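Local atomic coordinates of cysteine desulfurase (Elizabethkingia anophelis NUHP1, PDB entry 5VPR), a protein that probably removes sulfur from L-cysteine, using pyridoxal 5'-phosphate, to leave L-alanine and pass the sulfur to a carrier. Residues F86-H91 against E216-T221; H91-L96 against G245-L250; L362-R367 against D400-G405. One frame throughout, in Å; residues are numbered along the deposited sequence.

Contact 1 of 3, residues F86-H91 against E216-T221; sequences FINAKH and EIDVQT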
loop_
_atom_site.group_PDB
_atom_site.type_symbol
_atom_site.label_atom_id
_atom_site.label_comp_id
_atom_site.label_asym_id
_atom_site.label_seq_id
_atom_site.Cartn_x
_atom_site.Cartn_y
_atom_site.Cartn_z
ATOM N N PHE A 86 -6.984 13.932 0.256
ATOM C CA PHE A 86 -6.360 12.938 -0.611
ATOM C C PHE A 86 -7.238 11.699 -0.783
ATOM O O PHE A 86 -7.355 11.170 -1.895
ATOM C CB PHE A 86 -4.987 12.575 -0.027
ATOM C CG PHE A 86 -4.180 11.631 -0.869
ATOM C CD1 PHE A 86 -3.642 12.041 -2.079
ATOM C CD2 PHE A 86 -3.918 10.341 -0.425
ATOM C CE1 PHE A 86 -2.859 11.173 -2.844
ATOM C CE2 PHE A 86 -3.141 9.461 -1.189
ATOM C CZ PHE A 86 -2.616 9.878 -2.394
ATOM N N ILE A 87 -7.879 11.229 0.290
ATOM C CA ILE A 87 -8.762 10.064 0.211
ATOM C C ILE A 87 -10.241 10.460 0.171
ATOM O O ILE A 87 -11.114 9.583 0.190
ATOM C CB ILE A 87 -8.502 9.073 1.359
ATOM C CG1 ILE A 87 -8.923 9.683 2.707
ATOM C CG2 ILE A 87 -7.028 8.610 1.357
ATOM C CD1 ILE A 87 -8.738 8.716 3.902
ATOM N N ASN A 88 -10.537 11.761 0.086
ATOM C CA ASN A 88 -11.900 12.290 0.104
ATOM C C ASN A 88 -12.699 11.792 1.309
ATOM O O ASN A 88 -13.878 11.452 1.199
ATOM C CB ASN A 88 -12.658 11.991 -1.197
ATOM C CG ASN A 88 -13.842 12.932 -1.392
ATOM O OD1 ASN A 88 -13.788 14.081 -0.953
ATOM N ND2 ASN A 88 -14.923 12.446 -2.021
ATOM N N ALA A 89 -12.055 11.762 2.474
ATOM C CA ALA A 89 -12.797 11.594 3.717
ATOM C C ALA A 89 -13.661 12.828 3.973
ATOM O O ALA A 89 -13.256 13.963 3.702
ATOM C CB ALA A 89 -11.842 11.359 4.901
ATOM N N LYS A 90 -14.870 12.602 4.495
ATOM C CA LYS A 90 -15.765 13.723 4.744
ATOM C C LYS A 90 -15.273 14.599 5.891
ATOM O O LYS A 90 -15.472 15.820 5.861
ATOM C CB LYS A 90 -17.181 13.215 5.022
ATOM C CG LYS A 90 -18.202 14.311 5.232
ATOM C CD LYS A 90 -19.620 13.744 5.237
ATOM C CE LYS A 90 -20.653 14.830 5.467
ATOM N NZ LYS A 90 -22.027 14.261 5.420
ATOM N N HIS A 91 -14.622 14.021 6.899
ATOM C CA HIS A 91 -14.190 14.808 8.047
ATOM C C HIS A 91 -12.713 14.590 8.319
ATOM O O HIS A 91 -12.202 13.477 8.164
ATOM C CB HIS A 91 -14.985 14.462 9.294
ATOM C CG HIS A 91 -16.456 14.683 9.146
ATOM N ND1 HIS A 91 -17.021 15.939 9.103
ATOM C CD2 HIS A 91 -17.477 13.804 9.014
ATOM C CE1 HIS A 91 -18.331 15.825 8.970
ATOM N NE2 HIS A 91 -18.633 14.541 8.917
ATOM N N GLU A 216 -6.203 6.807 -7.572
ATOM C CA GLU A 216 -6.945 7.699 -6.693
ATOM C C GLU A 216 -7.892 6.919 -5.792
ATOM O O GLU A 216 -8.512 5.944 -6.216
ATOM C CB GLU A 216 -7.726 8.726 -7.512
ATOM C CG GLU A 216 -8.634 9.613 -6.659
ATOM C CD GLU A 216 -9.137 10.846 -7.389
ATOM O OE1 GLU A 216 -8.421 11.326 -8.299
ATOM O OE2 GLU A 216 -10.239 11.335 -7.039
ATOM N N ILE A 217 -7.996 7.359 -4.539
ATOM C CA ILE A 217 -8.870 6.760 -3.540
ATOM C C ILE A 217 -9.967 7.762 -3.198
ATOM O O ILE A 217 -9.681 8.936 -2.942
ATOM C CB ILE A 217 -8.076 6.372 -2.274
ATOM C CG1 ILE A 217 -6.954 5.383 -2.607
ATOM C CG2 ILE A 217 -9.015 5.864 -1.176
ATOM C CD1 ILE A 217 -7.424 4.105 -3.243
ATOM N N ASP A 218 -11.218 7.296 -3.177
ATOM C CA ASP A 218 -12.367 8.088 -2.724
ATOM C C ASP A 218 -13.160 7.193 -1.779
ATOM O O ASP A 218 -13.992 6.390 -2.224
ATOM C CB ASP A 218 -13.233 8.564 -3.903
ATOM C CG ASP A 218 -14.366 9.514 -3.482
ATOM O OD1 ASP A 218 -14.809 9.494 -2.311
ATOM O OD2 ASP A 218 -14.823 10.298 -4.345
ATOM N N VAL A 219 -12.906 7.342 -0.475
ATOM C CA VAL A 219 -13.527 6.468 0.509
ATOM C C VAL A 219 -15.024 6.728 0.620
ATOM O O VAL A 219 -15.759 5.845 1.083
ATOM C CB VAL A 219 -12.863 6.616 1.896
ATOM C CG1 VAL A 219 -11.355 6.259 1.829
ATOM C CG2 VAL A 219 -13.090 8.025 2.455
ATOM N N GLN A 220 -15.500 7.910 0.203
ATOM C CA GLN A 220 -16.935 8.173 0.244
ATOM C C GLN A 220 -17.664 7.374 -0.825
ATOM O O GLN A 220 -18.679 6.729 -0.538
ATOM C CB GLN A 220 -17.225 9.673 0.108
ATOM C CG GLN A 220 -16.993 10.425 1.433
ATOM C CD GLN A 220 -17.436 11.883 1.407
ATOM O OE1 GLN A 220 -18.624 12.185 1.537
ATOM N NE2 GLN A 220 -16.476 12.794 1.266
ATOM N N THR A 221 -17.157 7.381 -2.062
ATOM C CA THR A 221 -17.793 6.543 -3.075
ATOM C C THR A 221 -17.469 5.067 -2.856
ATOM O O THR A 221 -18.300 4.202 -3.151
ATOM C CB THR A 221 -17.388 6.994 -4.482
ATOM O OG1 THR A 221 -15.962 7.018 -4.594
ATOM C CG2 THR A 221 -17.933 8.380 -4.772
#

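Contact 2 of 3, residues H91-L96 against G245-L250; sequences HDYEVL and GKASVL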
loop_
_atom_site.group_PDB
_atom_site.type_symbol
_atom_site.label_atom_id
_atom_site.label_comp_id
_atom_site.label_asym_id
_atom_site.label_seq_id
_atom_site.Cartn_x
_atom_site.Cartn_y
_atom_site.Cartn_z
ATOM N N HIS A 91 -14.622 14.021 6.899
ATOM C CA HIS A 91 -14.190 14.808 8.047
ATOM C C HIS A 91 -12.713 14.590 8.319
ATOM O O HIS A 91 -12.202 13.477 8.164
ATOM C CB HIS A 91 -14.985 14.462 9.294
ATOM C CG HIS A 91 -16.456 14.683 9.146
ATOM N ND1 HIS A 91 -17.021 15.939 9.103
ATOM C CD2 HIS A 91 -17.477 13.804 9.014
ATOM C CE1 HIS A 91 -18.331 15.825 8.970
ATOM N NE2 HIS A 91 -18.633 14.541 8.917
ATOM N N ASP A 92 -12.035 15.657 8.755
ATOM C CA ASP A 92 -10.645 15.506 9.163
ATOM C C ASP A 92 -10.531 14.532 10.329
ATOM O O ASP A 92 -9.585 13.747 10.386
ATOM C CB ASP A 92 -10.033 16.865 9.513
ATOM C CG ASP A 92 -10.693 17.520 10.720
ATOM O OD1 ASP A 92 -11.885 17.257 10.985
ATOM O OD2 ASP A 92 -10.007 18.300 11.405
ATOM N N TYR A 93 -11.520 14.518 11.237
ATOM C CA TYR A 93 -11.386 13.642 12.393
ATOM C C TYR A 93 -11.617 12.172 12.077
ATOM O O TYR A 93 -11.473 11.341 12.983
ATOM C CB TYR A 93 -12.327 14.082 13.520
ATOM C CG TYR A 93 -13.778 14.314 13.124
ATOM C CD1 TYR A 93 -14.655 13.247 12.935
ATOM C CD2 TYR A 93 -14.276 15.605 12.977
ATOM C CE1 TYR A 93 -15.989 13.464 12.591
ATOM C CE2 TYR A 93 -15.602 15.833 12.639
ATOM C CZ TYR A 93 -16.452 14.762 12.451
ATOM O OH TYR A 93 -17.763 14.999 12.109
ATOM N N GLU A 94 -11.952 11.820 10.833
ATOM C CA GLU A 94 -11.966 10.421 10.419
ATOM C C GLU A 94 -10.590 9.923 9.991
ATOM O O GLU A 94 -10.435 8.723 9.732
ATOM C CB GLU A 94 -12.985 10.221 9.275
ATOM C CG GLU A 94 -14.457 10.476 9.715
ATOM C CD GLU A 94 -15.473 10.451 8.560
ATOM O OE1 GLU A 94 -15.162 10.969 7.465
ATOM O OE2 GLU A 94 -16.589 9.915 8.759
ATOM N N VAL A 95 -9.592 10.802 9.914
ATOM C CA VAL A 95 -8.250 10.435 9.466
ATOM C C VAL A 95 -7.382 10.260 10.706
ATOM O O VAL A 95 -7.110 11.228 11.423
ATOM C CB VAL A 95 -7.670 11.492 8.516
ATOM C CG1 VAL A 95 -6.285 11.061 7.993
ATOM C CG2 VAL A 95 -8.635 11.761 7.353
ATOM N N LEU A 96 -6.961 9.029 10.983
ATOM C CA LEU A 96 -6.118 8.735 12.139
ATOM C C LEU A 96 -4.688 8.455 11.694
ATOM O O LEU A 96 -4.464 7.653 10.782
ATOM C CB LEU A 96 -6.649 7.541 12.930
ATOM C CG LEU A 96 -8.160 7.433 13.157
ATOM C CD1 LEU A 96 -8.457 6.137 13.905
ATOM C CD2 LEU A 96 -8.721 8.630 13.912
ATOM N N GLY A 245 -11.549 5.863 9.180
ATOM C CA GLY A 245 -12.789 5.176 9.487
ATOM C C GLY A 245 -13.987 6.103 9.440
ATOM O O GLY A 245 -13.877 7.256 9.864
ATOM N N LYS A 246 -15.121 5.633 8.910
ATOM C CA LYS A 246 -16.372 6.374 9.035
ATOM C C LYS A 246 -16.578 6.795 10.476
ATOM O O LYS A 246 -16.443 5.977 11.389
ATOM C CB LYS A 246 -17.568 5.523 8.593
ATOM C CG LYS A 246 -17.708 5.282 7.105
ATOM C CD LYS A 246 -19.118 4.755 6.825
ATOM C CE LYS A 246 -19.230 4.136 5.437
ATOM N NZ LYS A 246 -20.585 3.557 5.194
ATOM N N ALA A 247 -16.900 8.077 10.679
ATOM C CA ALA A 247 -17.157 8.567 12.036
ATOM C C ALA A 247 -18.206 7.714 12.735
ATOM O O ALA A 247 -18.053 7.368 13.912
ATOM C CB ALA A 247 -17.604 10.031 12.007
ATOM N N SER A 248 -19.271 7.341 12.015
ATOM C CA SER A 248 -20.331 6.556 12.639
ATOM C C SER A 248 -19.850 5.173 13.070
ATOM O O SER A 248 -20.458 4.567 13.959
ATOM C CB SER A 248 -21.521 6.428 11.683
ATOM O OG SER A 248 -21.103 5.934 10.421
ATOM N N VAL A 249 -18.774 4.667 12.473
ATOM C CA VAL A 249 -18.228 3.371 12.864
ATOM C C VAL A 249 -17.187 3.513 13.964
ATOM O O VAL A 249 -17.188 2.737 14.927
ATOM C CB VAL A 249 -17.652 2.672 11.624
ATOM C CG1 VAL A 249 -16.938 1.384 12.014
ATOM C CG2 VAL A 249 -18.778 2.397 10.647
ATOM N N LEU A 250 -16.292 4.499 13.826
ATOM C CA LEU A 250 -15.308 4.771 14.870
ATOM C C LEU A 250 -15.979 4.986 16.219
ATOM O O LEU A 250 -15.498 4.494 17.248
ATOM C CB LEU A 250 -14.470 5.995 14.496
ATOM C CG LEU A 250 -13.473 5.805 13.350
ATOM C CD1 LEU A 250 -12.622 7.050 13.197
ATOM C CD2 LEU A 250 -12.610 4.568 13.556
#

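Contact 3 of 3, residues L362-R367 against D400-G405; sequences LGIAVR and DILTEG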
loop_
_atom_site.group_PDB
_atom_site.type_symbol
_atom_site.label_atom_id
_atom_site.label_comp_id
_atom_site.label_asym_id
_atom_site.label_seq_id
_atom_site.Cartn_x
_atom_site.Cartn_y
_atom_site.Cartn_z
ATOM N N LEU A 362 23.920 -6.652 -11.610
ATOM C CA LEU A 362 23.737 -5.709 -12.704
ATOM C C LEU A 362 23.124 -4.389 -12.246
ATOM O O LEU A 362 22.764 -3.556 -13.085
ATOM C CB LEU A 362 22.869 -6.332 -13.795
ATOM C CG LEU A 362 23.457 -7.605 -14.385
ATOM C CD1 LEU A 362 22.462 -8.282 -15.311
ATOM C CD2 LEU A 362 24.747 -7.266 -15.119
ATOM N N GLY A 363 22.988 -4.183 -10.939
ATOM C CA GLY A 363 22.369 -2.975 -10.425
ATOM C C GLY A 363 20.860 -3.017 -10.271
ATOM O O GLY A 363 20.283 -2.042 -9.774
ATOM N N ILE A 364 20.207 -4.112 -10.652
ATOM C CA ILE A 364 18.747 -4.178 -10.701
ATOM C C ILE A 364 18.218 -4.749 -9.389
ATOM O O ILE A 364 18.573 -5.867 -9.005
ATOM C CB ILE A 364 18.278 -5.030 -11.888
ATOM C CG1 ILE A 364 18.818 -4.464 -13.201
ATOM C CG2 ILE A 364 16.740 -5.132 -11.913
ATOM C CD1 ILE A 364 18.807 -5.488 -14.326
ATOM N N ALA A 365 17.330 -4.006 -8.719
ATOM C CA ALA A 365 16.722 -4.449 -7.466
ATOM C C ALA A 365 15.296 -4.928 -7.721
ATOM O O ALA A 365 14.432 -4.134 -8.103
ATOM C CB ALA A 365 16.723 -3.324 -6.425
ATOM N N VAL A 366 15.055 -6.222 -7.496
ATOM C CA VAL A 366 13.732 -6.833 -7.582
ATOM C C VAL A 366 13.570 -7.716 -6.355
ATOM O O VAL A 366 14.519 -7.940 -5.603
ATOM C CB VAL A 366 13.525 -7.667 -8.869
ATOM C CG1 VAL A 366 13.529 -6.771 -10.120
ATOM C CG2 VAL A 366 14.586 -8.766 -8.963
ATOM N N ARG A 367 12.357 -8.232 -6.166
ATOM C CA ARG A 367 12.055 -9.119 -5.047
ATOM C C ARG A 367 12.132 -10.574 -5.503
ATOM O O ARG A 367 11.516 -10.948 -6.507
ATOM C CB ARG A 367 10.670 -8.817 -4.448
ATOM N N ASP A 400 14.131 -2.057 -20.214
ATOM C CA ASP A 400 15.031 -2.734 -21.148
ATOM C C ASP A 400 16.250 -3.291 -20.426
ATOM O O ASP A 400 16.717 -4.392 -20.739
ATOM C CB ASP A 400 15.464 -1.784 -22.261
ATOM C CG ASP A 400 14.305 -1.328 -23.117
ATOM O OD1 ASP A 400 13.286 -2.052 -23.196
ATOM O OD2 ASP A 400 14.415 -0.237 -23.711
ATOM N N ILE A 401 16.770 -2.548 -19.443
ATOM C CA ILE A 401 17.892 -3.042 -18.648
ATOM C C ILE A 401 17.485 -4.292 -17.884
ATOM O O ILE A 401 18.255 -5.256 -17.779
ATOM C CB ILE A 401 18.399 -1.931 -17.708
ATOM C CG1 ILE A 401 19.047 -0.809 -18.522
ATOM C CG2 ILE A 401 19.374 -2.485 -16.674
ATOM C CD1 ILE A 401 19.513 0.343 -17.676
ATOM N N LEU A 402 16.259 -4.301 -17.351
ATOM C CA LEU A 402 15.730 -5.478 -16.670
ATOM C C LEU A 402 15.626 -6.660 -17.622
ATOM O O LEU A 402 16.066 -7.771 -17.309
ATOM C CB LEU A 402 14.351 -5.153 -16.075
ATOM C CG LEU A 402 13.548 -6.354 -15.592
ATOM C CD1 LEU A 402 14.224 -6.947 -14.373
ATOM C CD2 LEU A 402 12.115 -5.975 -15.271
ATOM N N THR A 403 15.030 -6.437 -18.793
ATOM C CA THR A 403 14.808 -7.531 -19.730
ATOM C C THR A 403 16.126 -8.121 -20.225
ATOM O O THR A 403 16.279 -9.348 -20.283
ATOM C CB THR A 403 13.947 -7.047 -20.897
ATOM O OG1 THR A 403 12.678 -6.597 -20.389
ATOM C CG2 THR A 403 13.712 -8.174 -21.877
ATOM N N GLU A 404 17.092 -7.272 -20.586
ATOM C CA GLU A 404 18.396 -7.797 -20.986
ATOM C C GLU A 404 19.081 -8.501 -19.827
ATOM O O GLU A 404 19.786 -9.498 -20.033
ATOM C CB GLU A 404 19.290 -6.677 -21.528
ATOM C CG GLU A 404 18.761 -6.057 -22.808
ATOM C CD GLU A 404 18.494 -7.099 -23.893
ATOM O OE1 GLU A 404 19.472 -7.705 -24.389
ATOM O OE2 GLU A 404 17.306 -7.321 -24.236
ATOM N N GLY A 405 18.872 -8.007 -18.601
ATOM C CA GLY A 405 19.432 -8.675 -17.436
ATOM C C GLY A 405 18.845 -10.056 -17.220
ATOM O O GLY A 405 19.557 -10.992 -16.840
#

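Contact 1 of 3, residues F86-H91 against E216-T221
Asp-218 OD1 is gripped from opposite faces of its carboxylate. Asn-88 ND2 donates to Asp-218 OD1 at 3.0 Å from above the plane, while Thr-221 N reaches that oxygen from the other face, and Gln-220 N adds a weak bond. The second oxygen, OD2, receives a weak bond from the same Asn-88 amide. Because Asp-218 precedes helix 219-222 and accepts from its first turn, it is the N-cap residue; a chi1 of -174° swings its carboxylate alongside the Asn-88 amide while OD1 stays within range of the backbone N-H groups of Gln-220 and Thr-221. Asn-88 and Asp-218 run side by side in the same direction, with amide and carboxylate planes 76° apart.

Asn-88 has a second structural role. With positive phi it is the C-prime residue of the Schellman motif that ends helix 67-87, in which Ala-89 N returns to Gln-84 O. Val-219 N donates to Ile-87 O at 2.9 Å, nearly straight at 172°, and Gln-220 NE2 donates to Asn-88 O, also at 2.9 Å. The end of helix 67-87 thus faces the start of helix 219-222. The Asn-88 carbonyl is approached from above its plane, although it lies within the plane of the Gln-220 amide. That amide also passes Lys-90 CB, 3.8 Å from Gln-220 NE2, the two side chains crossing at about a right angle.

Beneath the polar side, Ile-87 CB packs against Val-219 CG1 at 4.0 Å and Ile-217 CG2 at 4.1 Å, and Tyr-244 and Phe-229 of the large sheet adjoin Ile-87. Ile-87 O takes a backbone N-H and Asn-88 O a side-chain amide, so each finds a donor across the contact, and the Asn-88 amide would probably help to stabilise the Asp-218 carboxylate.

Contact 2 of 3, residues H91-L96 against G245-L250
Glu-94 sends CG anti to its carbonyl carbon (chi1 -65°) and then runs extended (chi2 173°), which carries its carboxylate to Ala-247 at the first turn of helix 247-250. This joins helix 247-250 to the edge of the seven-stranded mixed sheet of the pyridoxal-phosphate-dependent class-V aminotransferase fold: strand 95-98 is its outermost strand at this side, and strand 241-245 is the antiparallel neighbour. Gly-245 N donates to Glu-94 O at 3.1 Å, in the carbonyl plane, at the point where the 3-10 segment 92-94 gives way to the strand.

The carboxylate spans two backbones. Glu-94 OE2 accepts from Ala-247 N at 2.7 Å, on its anti side and slightly out of plane. Glu-94 OE1 takes His-91 N from above the plane at 3.2 Å. One acid thus bonds to both the turn before the edge strand and the start of the helix.

Below it, Leu-96 CD2 and Leu-250 CD1 meet at 4.3 Å, and Phe-226 of the next strand but one also packs on Leu-250. Lys-246, at the N-cap position, directs its amine to a salt bridge with Asp-223. The Tyr-93 ring stacks with that of His-91, and Tyr-93 CE1 meets the methyl CB of Ala-247 at 3.8 Å, edge-on and near the ring plane.

Contact 3 of 3, residues L362-R367 against D400-G405
This is an apolar contact of a short strand against a helix, without a hydrogen bond between its two sides. It lies in the C-terminal part of the chain, where strand 364-365 is laid against helix 396-413. Ile-364 is the central side chain. Ile-364 CD1 comes within 3.5 Å of the carbonyl O of Ile-401 and 3.9 Å of CG2 of Ile-401, with the two isoleucine side chains crossing at a slant. The other branch, Ile-364 CG2, meets Leu-402 CD1 at 4.0 Å, and there the side chains are at about a right angle. Placing CG1 anti to the carbonyl carbon of Ile-364 (chi1 -58°) and continuing to CD1 with chi2 at 160° lets the longer branch extend to the helix backbone, leaving CG2 for Leu-402.

In the fold, strand 364-365 is an outermost strand of a three-stranded mixed sheet, pairing in parallel with strand 29-33 through backbone bonds of Gly-363 and Ala-365 with Val-32. Val-32 also packs on both Ile-364 and Ile-401, so strand 29-33 shares this interface. The strand is reached directly from helix 352-361: Gly-363, with positive phi, is the C-prime residue of the Schellman motif that ends that helix.

Leu-362, just before this glycine, brings CD1 to 3.7 Å from Gly-405 CA. Gly-405, with no side chain, lets the two segments come close, Ile-364 CD1 also lying near its CA. Farther along, Val-366 CG1 approaches Leu-402 CD1 at 4.3 Å, and Ala-388 of strand 386-389 packs against both residues.

Overall arrangement
Contacts 1 and 2 are neighbours, with centres 11 Å apart. They share His-91, and Ala-89 CB of the first packs on Val-95 CG2 of the second at 4.1 Å; helix 67-87 and strand 95-98 follow one another through this shared loop. Contact 3 stands alone on the opposite side of the chain's centre, 36 and 42 Å from them between centres. Contact 1 reaches the surface with Lys-90 and Gln-220 and contact 3 with Ile-401, whereas no touching residue of contact 2 is fully exposed. Contacts 1 and 2 place helix starts by hydrogen bonds beside the large sheet; contact 3 joins a smaller sheet to a helix by aliphatic packing, without a hydrogen bond across it.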